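Local structure of threonine--tRNA ligase catalytic subunit (3A32) at residues P74-T79 and H103-K108; T79-V84 and C112-L117; L118-V123 and F291-V296; Q282-L287 and I308-L313. The protein attaches threonine to tRNA(Thr) in two steps, activating it with ATP and passing it to the tRNA's acceptor end, but probably cannot deacylate mischarged seryl-tRNA(Thr). All blocks are in the same frame, centred on the assembly; numbering follows the deposited sequence.

Interaction 1: P74-T79 and H103-K108; sequences PIIAST and HEFAVK
T79 meets E104 through two bonds. Its backbone N donates to E104 O at 3.0 Å, nearly straight (174°), while its hydroxyl OG1 donates to E104 OE1 at 2.7 Å, on the anti side of the carboxylate. Chi1 of 46° sets OG1 between the backbone N and the carbonyl carbon, facing the glutamate; the methyl CG2 rests on A106. E104 OE2 forms a salt bridge with R92. Replacing E104 by an alanine would probably leave the T79 hydroxyl without its acceptor and R92 without its counter-charge. A water 2.8 Å from E104 O donates a second bond to it and is also hydrogen-bonded to S78 OG, which caps E80 N. The antiparallel A77–A106 pair is closed by A77 N to A106 O at 3.0 Å and A106 N to A77 O at 2.9 Å, and K108 N donates to I75 O at 2.8 Å. K108 NZ bonds weakly to P74 O and T73 OG1 and makes a long, weak ion pair with E138. S78 CA lies over the F105 ring. I75 packs on I75 of the second subunit, at the dimer interface. Strand 76-78 edges a three-stranded antiparallel sheet, 103-107 central, with F82 of helix 80-84 and Y114 of helix 112-126 against it.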
# COMPACT_ATOMS: atom_id res chain seq x y z
N PRO A 74 -0.84 -1.17 -13.56
CA PRO A 74 -0.78 0.25 -13.85
C PRO A 74 -2.08 1.01 -13.76
O PRO A 74 -3.18 0.45 -13.92
CB PRO A 74 -0.26 0.31 -15.27
CG PRO A 74 0.52 -0.98 -15.41
CD PRO A 74 -0.33 -1.97 -14.68
N ILE A 75 -1.94 2.30 -13.50
CA ILE A 75 -3.07 3.18 -13.45
C ILE A 75 -3.59 3.63 -14.81
O ILE A 75 -4.80 3.95 -14.93
CB ILE A 75 -2.78 4.32 -12.45
CG1 ILE A 75 -2.75 3.63 -11.07
CG2 ILE A 75 -3.81 5.50 -12.59
CD1 ILE A 75 -2.83 4.48 -9.88
N ILE A 76 -2.72 3.66 -15.83
CA ILE A 76 -3.12 4.03 -17.18
C ILE A 76 -2.90 2.87 -18.13
O ILE A 76 -2.23 1.90 -17.78
CB ILE A 76 -2.46 5.32 -17.66
CG1 ILE A 76 -0.91 5.16 -17.78
CG2 ILE A 76 -2.89 6.48 -16.74
CD1 ILE A 76 -0.17 6.34 -18.64
N ALA A 77 -3.51 2.93 -19.29
CA ALA A 77 -3.33 1.88 -20.29
C ALA A 77 -3.71 2.43 -21.64
O ALA A 77 -4.56 3.30 -21.73
CB ALA A 77 -4.20 0.65 -19.99
N SER A 78 -3.09 1.90 -22.69
CA SER A 78 -3.58 2.14 -24.04
C SER A 78 -5.00 1.67 -24.06
O SER A 78 -5.31 0.64 -23.43
CB SER A 78 -2.77 1.32 -25.06
OG SER A 78 -3.37 1.26 -26.36
N THR A 79 -5.86 2.35 -24.82
CA THR A 79 -7.21 1.84 -25.00
C THR A 79 -7.30 0.55 -25.79
O THR A 79 -8.37 -0.09 -25.81
CB THR A 79 -8.16 2.88 -25.59
OG1 THR A 79 -7.53 3.54 -26.71
CG2 THR A 79 -8.58 3.89 -24.52
N HIS A 103 -1.76 8.69 -29.77
CA HIS A 103 -2.31 7.40 -29.31
C HIS A 103 -3.20 7.54 -28.08
O HIS A 103 -2.84 8.16 -27.10
CB HIS A 103 -1.19 6.37 -29.01
CG HIS A 103 -0.36 6.00 -30.20
ND1 HIS A 103 -0.39 4.74 -30.76
CD2 HIS A 103 0.56 6.70 -30.91
CE1 HIS A 103 0.46 4.68 -31.77
NE2 HIS A 103 1.03 5.86 -31.89
N GLU A 104 -4.36 6.91 -28.14
CA GLU A 104 -5.39 7.02 -27.11
C GLU A 104 -5.10 6.13 -25.87
O GLU A 104 -4.83 4.91 -26.01
CB GLU A 104 -6.71 6.59 -27.71
CG GLU A 104 -7.87 6.92 -26.77
CD GLU A 104 -9.16 6.50 -27.36
OE1 GLU A 104 -9.28 5.32 -27.72
OE2 GLU A 104 -10.05 7.35 -27.49
N PHE A 105 -5.17 6.75 -24.70
CA PHE A 105 -4.94 6.10 -23.40
C PHE A 105 -6.12 6.41 -22.54
O PHE A 105 -6.84 7.36 -22.82
CB PHE A 105 -3.69 6.68 -22.73
CG PHE A 105 -2.40 5.98 -23.13
CD1 PHE A 105 -1.77 5.13 -22.24
CD2 PHE A 105 -1.86 6.15 -24.43
CE1 PHE A 105 -0.54 4.47 -22.59
CE2 PHE A 105 -0.67 5.49 -24.81
CZ PHE A 105 0.01 4.67 -23.88
N ALA A 106 -6.29 5.61 -21.50
CA ALA A 106 -7.34 5.78 -20.53
C ALA A 106 -6.75 5.64 -19.13
O ALA A 106 -5.81 4.87 -18.91
CB ALA A 106 -8.40 4.69 -20.73
N VAL A 107 -7.35 6.36 -18.18
CA VAL A 107 -7.18 6.07 -16.78
C VAL A 107 -8.02 4.81 -16.55
O VAL A 107 -9.20 4.73 -16.97
CB VAL A 107 -7.66 7.28 -15.92
CG1 VAL A 107 -7.37 7.05 -14.45
CG2 VAL A 107 -6.93 8.58 -16.40
N LYS A 108 -7.37 3.81 -15.96
CA LYS A 108 -7.95 2.49 -15.73
C LYS A 108 -9.29 2.61 -14.99
O LYS A 108 -9.35 3.20 -13.89
CB LYS A 108 -6.95 1.70 -14.88
CG LYS A 108 -7.33 0.31 -14.49
CD LYS A 108 -6.20 -0.40 -13.72
CE LYS A 108 -5.97 0.18 -12.33
NZ LYS A 108 -4.94 -0.67 -11.64
O HOH W 1 -3.10 3.43 -27.59

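Interaction 2: T79-V84 and C112-L117; sequences TELFKV and CPYHIL. With ZN (zinc ion), chain G.
L81 of the short helix 80-84 plugs into the first turns of helix 112-126, the helix of the class II synthetase core whose N-terminal residue, C112, binds the catalytic subunit's zinc ion. The two helix segments run at 90° to each other, their axes 10.1 Å apart, so the gap is bridged by side chains alone. The contact is apolar throughout. With CG anti to the backbone N (chi1 -180°), L81 stretches straight across and divides its two methyls: CD1 touches P113 CB at 3.5 Å and L117 CD1 at 3.6 Å, while CD2 goes to Y114. Proline suits its place, because in the first turn of a helix it forfeits no backbone hydrogen bond and offers a compact ring; its CG meets F82 CD1 at 4.0 Å. The aromatic contact is a CH-pi one, L81 CD2 standing 3.6 Å from the centroid of the Y114 ring, almost exactly over its face. Y114 OH in turn is hydrogen-bonded to I76 O. An alanine in place of Y114 would probably leave that methyl without its aromatic floor and the I76 carbonyl without its hydroxyl partner. F36 of the second subunit packs on L117 and V84, placing the contact beside the dimer interface. At the metal, which H166 and H310 also bind, C112 SG coordinates zinc at 2.3 Å and a water completes the four ligands at 2.0 Å.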
# COMPACT_ATOMS: atom_id res chain seq x y z
N THR A 79 -5.86 2.35 -24.82
CA THR A 79 -7.21 1.84 -25.00
C THR A 79 -7.30 0.55 -25.79
O THR A 79 -8.37 -0.09 -25.81
CB THR A 79 -8.16 2.88 -25.59
OG1 THR A 79 -7.53 3.54 -26.71
CG2 THR A 79 -8.58 3.89 -24.52
N GLU A 80 -6.20 0.13 -26.42
CA GLU A 80 -6.17 -1.23 -27.00
C GLU A 80 -6.52 -2.27 -25.93
O GLU A 80 -7.17 -3.29 -26.19
CB GLU A 80 -4.82 -1.58 -27.60
CG GLU A 80 -4.40 -0.70 -28.76
CD GLU A 80 -5.42 -0.68 -29.89
OE1 GLU A 80 -5.80 -1.80 -30.28
OE2 GLU A 80 -5.83 0.44 -30.35
N LEU A 81 -6.11 -2.00 -24.71
CA LEU A 81 -6.35 -2.96 -23.66
C LEU A 81 -7.86 -3.15 -23.46
O LEU A 81 -8.33 -4.29 -23.27
CB LEU A 81 -5.63 -2.55 -22.37
CG LEU A 81 -5.81 -3.50 -21.19
CD1 LEU A 81 -5.30 -4.90 -21.50
CD2 LEU A 81 -5.09 -2.90 -19.97
N PHE A 82 -8.59 -2.04 -23.52
CA PHE A 82 -10.03 -2.01 -23.26
C PHE A 82 -10.84 -2.26 -24.53
O PHE A 82 -11.99 -2.67 -24.44
CB PHE A 82 -10.44 -0.73 -22.51
CG PHE A 82 -9.62 -0.48 -21.26
CD1 PHE A 82 -9.74 -1.33 -20.14
CD2 PHE A 82 -8.70 0.56 -21.21
CE1 PHE A 82 -8.93 -1.12 -18.99
CE2 PHE A 82 -7.93 0.78 -20.04
CZ PHE A 82 -8.03 -0.09 -18.95
N LYS A 83 -10.24 -2.06 -25.70
CA LYS A 83 -10.82 -2.53 -26.97
C LYS A 83 -10.91 -4.06 -27.01
O LYS A 83 -11.95 -4.59 -27.41
CB LYS A 83 -10.00 -2.05 -28.18
CG LYS A 83 -10.17 -0.54 -28.47
CD LYS A 83 -9.30 -0.07 -29.63
CE LYS A 83 -9.46 1.43 -29.92
NZ LYS A 83 -8.56 1.82 -31.09
N VAL A 84 -9.85 -4.77 -26.59
CA VAL A 84 -9.85 -6.25 -26.56
C VAL A 84 -10.87 -6.79 -25.58
O VAL A 84 -11.53 -7.77 -25.85
CB VAL A 84 -8.43 -6.86 -26.27
CG1 VAL A 84 -8.55 -8.38 -26.11
CG2 VAL A 84 -7.41 -6.48 -27.42
N CYS A 112 -9.41 -5.85 -14.29
CA CYS A 112 -9.58 -7.14 -15.01
C CYS A 112 -8.64 -7.48 -16.17
O CYS A 112 -8.08 -8.57 -16.17
CB CYS A 112 -11.06 -7.35 -15.47
SG CYS A 112 -12.30 -6.33 -14.58
N PRO A 113 -8.59 -6.62 -17.23
CA PRO A 113 -7.70 -6.86 -18.37
C PRO A 113 -6.23 -6.94 -17.98
O PRO A 113 -5.50 -7.78 -18.53
CB PRO A 113 -7.97 -5.65 -19.29
CG PRO A 113 -9.38 -5.17 -18.91
CD PRO A 113 -9.47 -5.44 -17.43
N TYR A 114 -5.80 -6.10 -17.02
CA TYR A 114 -4.42 -6.19 -16.52
C TYR A 114 -4.17 -7.53 -15.83
O TYR A 114 -3.19 -8.19 -16.11
CB TYR A 114 -4.02 -4.98 -15.66
CG TYR A 114 -3.42 -3.78 -16.45
CD1 TYR A 114 -3.89 -2.48 -16.26
CD2 TYR A 114 -2.37 -3.95 -17.34
CE1 TYR A 114 -3.36 -1.39 -16.94
CE2 TYR A 114 -1.80 -2.85 -18.00
CZ TYR A 114 -2.30 -1.59 -17.81
OH TYR A 114 -1.75 -0.52 -18.50
N HIS A 115 -5.10 -7.96 -14.97
CA HIS A 115 -4.97 -9.26 -14.23
C HIS A 115 -4.93 -10.43 -15.19
O HIS A 115 -4.23 -11.38 -14.92
CB HIS A 115 -6.11 -9.44 -13.22
CG HIS A 115 -6.02 -8.50 -12.05
ND1 HIS A 115 -6.81 -8.60 -10.93
CD2 HIS A 115 -5.18 -7.45 -11.83
CE1 HIS A 115 -6.47 -7.67 -10.07
NE2 HIS A 115 -5.48 -6.96 -10.59
N ILE A 116 -5.69 -10.34 -16.30
CA ILE A 116 -5.64 -11.35 -17.38
C ILE A 116 -4.34 -11.35 -18.16
O ILE A 116 -3.84 -12.41 -18.48
CB ILE A 116 -6.82 -11.26 -18.36
CG1 ILE A 116 -8.12 -11.53 -17.62
CG2 ILE A 116 -6.65 -12.27 -19.55
CD1 ILE A 116 -9.26 -10.91 -18.35
N LEU A 117 -3.78 -10.18 -18.46
CA LEU A 117 -2.46 -10.13 -19.06
C LEU A 117 -1.40 -10.82 -18.17
O LEU A 117 -0.48 -11.50 -18.67
CB LEU A 117 -2.05 -8.68 -19.41
CG LEU A 117 -2.73 -7.92 -20.58
CD1 LEU A 117 -2.13 -6.52 -20.72
CD2 LEU A 117 -2.63 -8.65 -21.97
ZN ZN G . -12.95 -7.69 -12.86
O HOH W 2 -13.40 -7.03 -11.01

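Interaction 3: L118-V123 and F291-V296; sequences LFLNEV and FRLYDV
L120 lays its CD2 methyl against L293 CD2 at 3.8 Å, the two leucines meeting at a slant, and the same methyl also reaches V296 CG2 at 4.2 Å. Its second branch, CD1, turns to the F291 ring and approaches CD1 of that ring at 4.2 Å. A branched, flexible leucine suits this place because one residue can serve three partners at once. One turn further along helix 112-126, V123 and V296 point at each other tip to tip, CG1 to CG1 at 3.8 Å; each has CG1 anti to its backbone N (chi1 170° for V123), which sends that methyl across the interface. The opposing chain gets into position through a Schellman motif: R292, with a phi of 59°, ends helix 287-290, L293 N bonding to P288 O and R292 N to R289 O. R292 is also the N-cap residue of helix 293-301, so a single residue breaks one helix and starts the next, and F291 and L293 are both turned onto helix 112-126. R292 makes a cation-pi contact with F29 of the second subunit. On the other flank F119 and L293 run alongside each other, pointing opposite ways, with F119 CE2 standing 4.1 Å from L293 CD2 and 4.2 Å from V296 CG1. One face of the F119 ring carries V123 CG2, 3.6 Å above its plane and toward the rim, and F134 meets the ring edge-to-face.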
# COMPACT_ATOMS: atom_id res chain seq x y z
N LEU A 118 -1.51 -10.63 -16.85
CA LEU A 118 -0.57 -11.25 -15.90
C LEU A 118 -0.72 -12.76 -15.89
O LEU A 118 0.24 -13.47 -15.81
CB LEU A 118 -0.77 -10.73 -14.45
CG LEU A 118 -0.39 -9.25 -14.19
CD1 LEU A 118 -0.51 -8.83 -12.72
CD2 LEU A 118 1.01 -8.96 -14.70
N PHE A 119 -1.95 -13.26 -15.89
CA PHE A 119 -2.19 -14.67 -16.19
C PHE A 119 -1.53 -15.10 -17.52
O PHE A 119 -0.78 -16.07 -17.56
CB PHE A 119 -3.68 -14.96 -16.24
CG PHE A 119 -4.01 -16.38 -16.71
CD1 PHE A 119 -3.82 -17.47 -15.86
CD2 PHE A 119 -4.55 -16.61 -17.99
CE1 PHE A 119 -4.14 -18.79 -16.28
CE2 PHE A 119 -4.87 -17.92 -18.43
CZ PHE A 119 -4.65 -19.02 -17.55
N LEU A 120 -1.78 -14.36 -18.60
CA LEU A 120 -1.24 -14.71 -19.90
C LEU A 120 0.27 -14.72 -19.90
O LEU A 120 0.86 -15.60 -20.52
CB LEU A 120 -1.79 -13.82 -21.02
CG LEU A 120 -3.26 -14.08 -21.35
CD1 LEU A 120 -3.81 -13.05 -22.32
CD2 LEU A 120 -3.53 -15.58 -21.85
N ASN A 121 0.90 -13.77 -19.22
CA ASN A 121 2.37 -13.76 -19.17
C ASN A 121 2.95 -15.01 -18.46
O ASN A 121 3.94 -15.55 -18.91
CB ASN A 121 2.92 -12.47 -18.53
CG ASN A 121 4.42 -12.48 -18.40
OD1 ASN A 121 5.16 -12.52 -19.40
ND2 ASN A 121 4.91 -12.45 -17.16
N GLU A 122 2.30 -15.45 -17.37
CA GLU A 122 2.76 -16.59 -16.60
C GLU A 122 2.55 -17.89 -17.36
O GLU A 122 3.36 -18.82 -17.24
CB GLU A 122 2.08 -16.67 -15.21
CG GLU A 122 2.26 -15.40 -14.38
CD GLU A 122 3.70 -15.16 -13.83
OE1 GLU A 122 4.61 -15.97 -14.03
OE2 GLU A 122 3.92 -14.12 -13.19
N VAL A 123 1.48 -17.96 -18.15
CA VAL A 123 1.28 -19.12 -19.00
C VAL A 123 2.37 -19.17 -20.06
O VAL A 123 2.95 -20.23 -20.31
CB VAL A 123 -0.21 -19.20 -19.53
CG1 VAL A 123 -0.40 -20.31 -20.64
CG2 VAL A 123 -1.14 -19.43 -18.38
N PHE A 291 -10.10 -12.60 -24.65
CA PHE A 291 -8.68 -12.85 -24.41
C PHE A 291 -8.26 -14.30 -24.70
O PHE A 291 -7.16 -14.70 -24.33
CB PHE A 291 -8.34 -12.55 -22.95
CG PHE A 291 -8.24 -11.08 -22.65
CD1 PHE A 291 -7.06 -10.38 -22.90
CD2 PHE A 291 -9.35 -10.38 -22.16
CE1 PHE A 291 -6.97 -9.03 -22.62
CE2 PHE A 291 -9.27 -9.03 -21.89
CZ PHE A 291 -8.09 -8.35 -22.12
N ARG A 292 -9.15 -15.08 -25.32
CA ARG A 292 -8.85 -16.40 -25.81
C ARG A 292 -8.39 -17.32 -24.69
O ARG A 292 -7.49 -18.16 -24.88
CB ARG A 292 -7.87 -16.31 -26.99
CG ARG A 292 -8.53 -15.60 -28.19
CD ARG A 292 -7.50 -14.88 -29.04
NE ARG A 292 -8.04 -14.02 -30.11
CZ ARG A 292 -7.29 -13.52 -31.10
NH1 ARG A 292 -6.00 -13.80 -31.17
NH2 ARG A 292 -7.83 -12.73 -32.02
N LEU A 293 -9.05 -17.21 -23.53
CA LEU A 293 -8.70 -18.00 -22.35
C LEU A 293 -9.14 -19.44 -22.41
O LEU A 293 -8.47 -20.32 -21.86
CB LEU A 293 -9.22 -17.34 -21.07
CG LEU A 293 -8.77 -15.86 -20.85
CD1 LEU A 293 -9.22 -15.37 -19.50
CD2 LEU A 293 -7.20 -15.74 -21.07
N TYR A 294 -10.28 -19.66 -23.06
CA TYR A 294 -10.83 -21.00 -23.29
C TYR A 294 -9.84 -21.82 -24.17
O TYR A 294 -9.56 -22.96 -23.87
CB TYR A 294 -12.20 -20.92 -23.96
CG TYR A 294 -13.37 -20.49 -23.10
CD1 TYR A 294 -13.45 -20.83 -21.76
CD2 TYR A 294 -14.42 -19.74 -23.65
CE1 TYR A 294 -14.51 -20.45 -20.99
CE2 TYR A 294 -15.51 -19.37 -22.89
CZ TYR A 294 -15.54 -19.73 -21.55
OH TYR A 294 -16.62 -19.40 -20.75
N ASP A 295 -9.32 -21.19 -25.24
CA ASP A 295 -8.26 -21.74 -26.09
C ASP A 295 -6.99 -22.02 -25.31
O ASP A 295 -6.52 -23.17 -25.30
CB ASP A 295 -8.00 -20.81 -27.29
CG ASP A 295 -9.17 -20.81 -28.28
OD1 ASP A 295 -9.91 -21.82 -28.32
OD2 ASP A 295 -9.36 -19.81 -29.01
N VAL A 296 -6.48 -21.00 -24.63
CA VAL A 296 -5.26 -21.11 -23.84
C VAL A 296 -5.33 -22.20 -22.76
O VAL A 296 -4.41 -23.00 -22.61
CB VAL A 296 -4.84 -19.70 -23.27
CG1 VAL A 296 -3.93 -19.85 -22.08
CG2 VAL A 296 -4.19 -18.88 -24.36

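Interaction 4: Q282-L287 and I308-L313. With ZN (zinc ion), chain G.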
# COMPACT_ATOMS: atom_id res chain seq x y z
N GLN A 282 -18.90 -12.56 -9.60
CA GLN A 282 -19.37 -12.38 -10.97
C GLN A 282 -18.59 -13.21 -12.02
O GLN A 282 -17.42 -12.96 -12.30
CB GLN A 282 -19.28 -10.88 -11.31
CG GLN A 282 -19.58 -10.57 -12.77
CD GLN A 282 -21.07 -10.57 -13.04
OE1 GLN A 282 -21.81 -9.75 -12.50
NE2 GLN A 282 -21.53 -11.49 -13.92
N PHE A 283 -19.25 -14.22 -12.56
CA PHE A 283 -18.87 -14.92 -13.78
C PHE A 283 -18.90 -14.09 -15.05
O PHE A 283 -19.69 -13.15 -15.22
CB PHE A 283 -19.81 -16.11 -13.98
CG PHE A 283 -19.61 -17.19 -12.96
CD1 PHE A 283 -18.87 -18.33 -13.27
CD2 PHE A 283 -20.15 -17.05 -11.67
CE1 PHE A 283 -18.66 -19.33 -12.30
CE2 PHE A 283 -19.97 -18.04 -10.72
CZ PHE A 283 -19.22 -19.18 -11.02
N ASP A 284 -18.07 -14.52 -15.98
CA ASP A 284 -17.79 -13.77 -17.16
C ASP A 284 -17.51 -14.77 -18.28
O ASP A 284 -16.59 -15.61 -18.18
CB ASP A 284 -16.61 -12.84 -16.91
CG ASP A 284 -16.50 -11.74 -17.94
OD1 ASP A 284 -16.71 -12.04 -19.15
OD2 ASP A 284 -16.19 -10.58 -17.54
N PHE A 285 -18.37 -14.70 -19.30
CA PHE A 285 -18.33 -15.55 -20.53
C PHE A 285 -17.77 -14.73 -21.69
O PHE A 285 -17.38 -15.27 -22.73
CB PHE A 285 -19.75 -16.05 -20.84
CG PHE A 285 -20.34 -16.86 -19.70
CD1 PHE A 285 -19.51 -17.71 -18.92
CD2 PHE A 285 -21.69 -16.80 -19.40
CE1 PHE A 285 -20.02 -18.44 -17.88
CE2 PHE A 285 -22.23 -17.58 -18.35
CZ PHE A 285 -21.40 -18.38 -17.59
N ASN A 286 -17.67 -13.43 -21.47
CA ASN A 286 -17.11 -12.52 -22.41
C ASN A 286 -15.57 -12.55 -22.44
O ASN A 286 -14.99 -12.76 -23.51
CB ASN A 286 -17.64 -11.11 -22.10
CG ASN A 286 -17.12 -10.05 -23.07
OD1 ASN A 286 -17.23 -10.20 -24.30
ND2 ASN A 286 -16.59 -8.95 -22.52
N LEU A 287 -14.93 -12.34 -21.27
CA LEU A 287 -13.46 -12.22 -21.15
C LEU A 287 -12.70 -13.45 -21.65
O LEU A 287 -11.69 -13.29 -22.29
CB LEU A 287 -13.02 -11.90 -19.69
CG LEU A 287 -13.09 -10.48 -19.10
CD1 LEU A 287 -12.63 -10.38 -17.62
CD2 LEU A 287 -12.44 -9.36 -20.00
N ILE A 308 -14.24 -18.01 -15.39
CA ILE A 308 -13.58 -16.75 -15.09
C ILE A 308 -14.47 -15.95 -14.12
O ILE A 308 -15.68 -15.72 -14.37
CB ILE A 308 -13.27 -15.95 -16.36
CG1 ILE A 308 -12.02 -16.45 -17.07
CG2 ILE A 308 -12.96 -14.50 -16.01
CD1 ILE A 308 -12.02 -17.89 -17.65
N ILE A 309 -13.89 -15.55 -13.00
CA ILE A 309 -14.66 -14.88 -11.99
C ILE A 309 -14.00 -13.54 -11.60
O ILE A 309 -12.79 -13.47 -11.42
CB ILE A 309 -14.86 -15.80 -10.73
CG1 ILE A 309 -15.72 -17.01 -11.09
CG2 ILE A 309 -15.46 -15.01 -9.54
CD1 ILE A 309 -15.79 -18.11 -10.03
N HIS A 310 -14.82 -12.51 -11.53
CA HIS A 310 -14.51 -11.25 -10.86
C HIS A 310 -15.10 -11.37 -9.46
O HIS A 310 -16.23 -11.84 -9.33
CB HIS A 310 -15.30 -10.09 -11.47
CG HIS A 310 -15.18 -9.96 -12.96
ND1 HIS A 310 -14.38 -9.01 -13.55
CD2 HIS A 310 -15.83 -10.59 -13.98
CE1 HIS A 310 -14.51 -9.08 -14.86
NE2 HIS A 310 -15.40 -10.02 -15.15
N ARG A 311 -14.39 -10.95 -8.41
CA ARG A 311 -14.98 -10.95 -7.07
C ARG A 311 -14.43 -9.85 -6.20
O ARG A 311 -13.26 -9.55 -6.28
CB ARG A 311 -14.81 -12.32 -6.40
CG ARG A 311 -13.38 -12.91 -6.33
CD ARG A 311 -12.74 -12.80 -4.93
NE ARG A 311 -12.29 -11.45 -4.53
CZ ARG A 311 -11.73 -11.17 -3.35
NH1 ARG A 311 -11.52 -12.13 -2.44
NH2 ARG A 311 -11.35 -9.92 -3.07
N ALA A 312 -15.26 -9.21 -5.37
CA ALA A 312 -14.76 -8.37 -4.29
C ALA A 312 -15.51 -8.80 -3.04
O ALA A 312 -16.61 -9.29 -3.17
CB ALA A 312 -14.99 -6.89 -4.59
N LEU A 313 -14.96 -8.57 -1.85
CA LEU A 313 -15.66 -8.83 -0.59
C LEU A 313 -16.36 -7.60 -0.10
O LEU A 313 -17.51 -7.68 0.26
CB LEU A 313 -14.71 -9.37 0.51
CG LEU A 313 -13.71 -10.49 0.14
CD1 LEU A 313 -12.87 -10.86 1.35
CD2 LEU A 313 -14.37 -11.76 -0.43
ZN ZN G . -12.95 -7.69 -12.86
O HOH W 3 -16.69 -17.94 -16.73
O HOH W 2 -13.40 -7.03 -11.01
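Strand 306-316 supplies one ligand of the zinc site, H310, and its antiparallel neighbour 273-284 supplies D284, which holds that ligand. H310 ND1 lies 2.1 Å from the zinc, and H310 NE2 donates to D284 OD2 at 2.6 Å. That bond is nearly straight (176°), lies in the imidazole plane and uses the anti lone pair of the oxygen, so the ring is fixed in rotation from both ends; a histidine is apt because it can bind a metal and donate at once. H310 CG is anti to the carbonyl carbon (chi1 -53°), which puts the ring beside the backbone N, within reach of D284. D284 is thus a second-shell residue, positioned in turn: L287 N donates to D284 OD1 at 2.8 Å from above the carboxylate plane, capping the turn into helix 287-290. L287 CD1 rests against H310 CE1 at 3.6 Å. The strands belong to the largely antiparallel sheet at the heart of the class II fold, with H166, another zinc ligand, on the strand beyond 306-316. Q282 and H310 form a hydrogen-bonded pair, Q282 N to H310 O at 2.8 Å and H310 N to Q282 O at 2.7 Å. On the other face, I309 lies alongside F283, its CG1 over the phenyl ring, 4.0 Å from the centroid. Beside D284, where the pairing is weak, a water donates to D284 O and accepts from I308 N.

In the fold
Interactions 1 and 2 share T79 and adjoin through Y114, whose OH is 2.6 Å from I76 O, so this bond ties edge strand 76-78 to helix 112-126. That helix continues into interaction 3, where I116 CG2 packs on F291 CG at 3.7 Å. Interactions 2 and 4 converge on the zinc ion and share its water, C112 SG standing 3.5 Å from H310 CE1; in threonyl-tRNA synthetases this zinc binds the threonine substrate, so the site is probably the amino-acid pocket. L293 CD1 meets I308 CG1 at 3.9 Å, linking interaction 3 to 4. Interactions 1 and 4 stay about 12 Å apart at their nearest atoms. Interactions 1, 2 and 3 face the second subunit; interaction 4 does not.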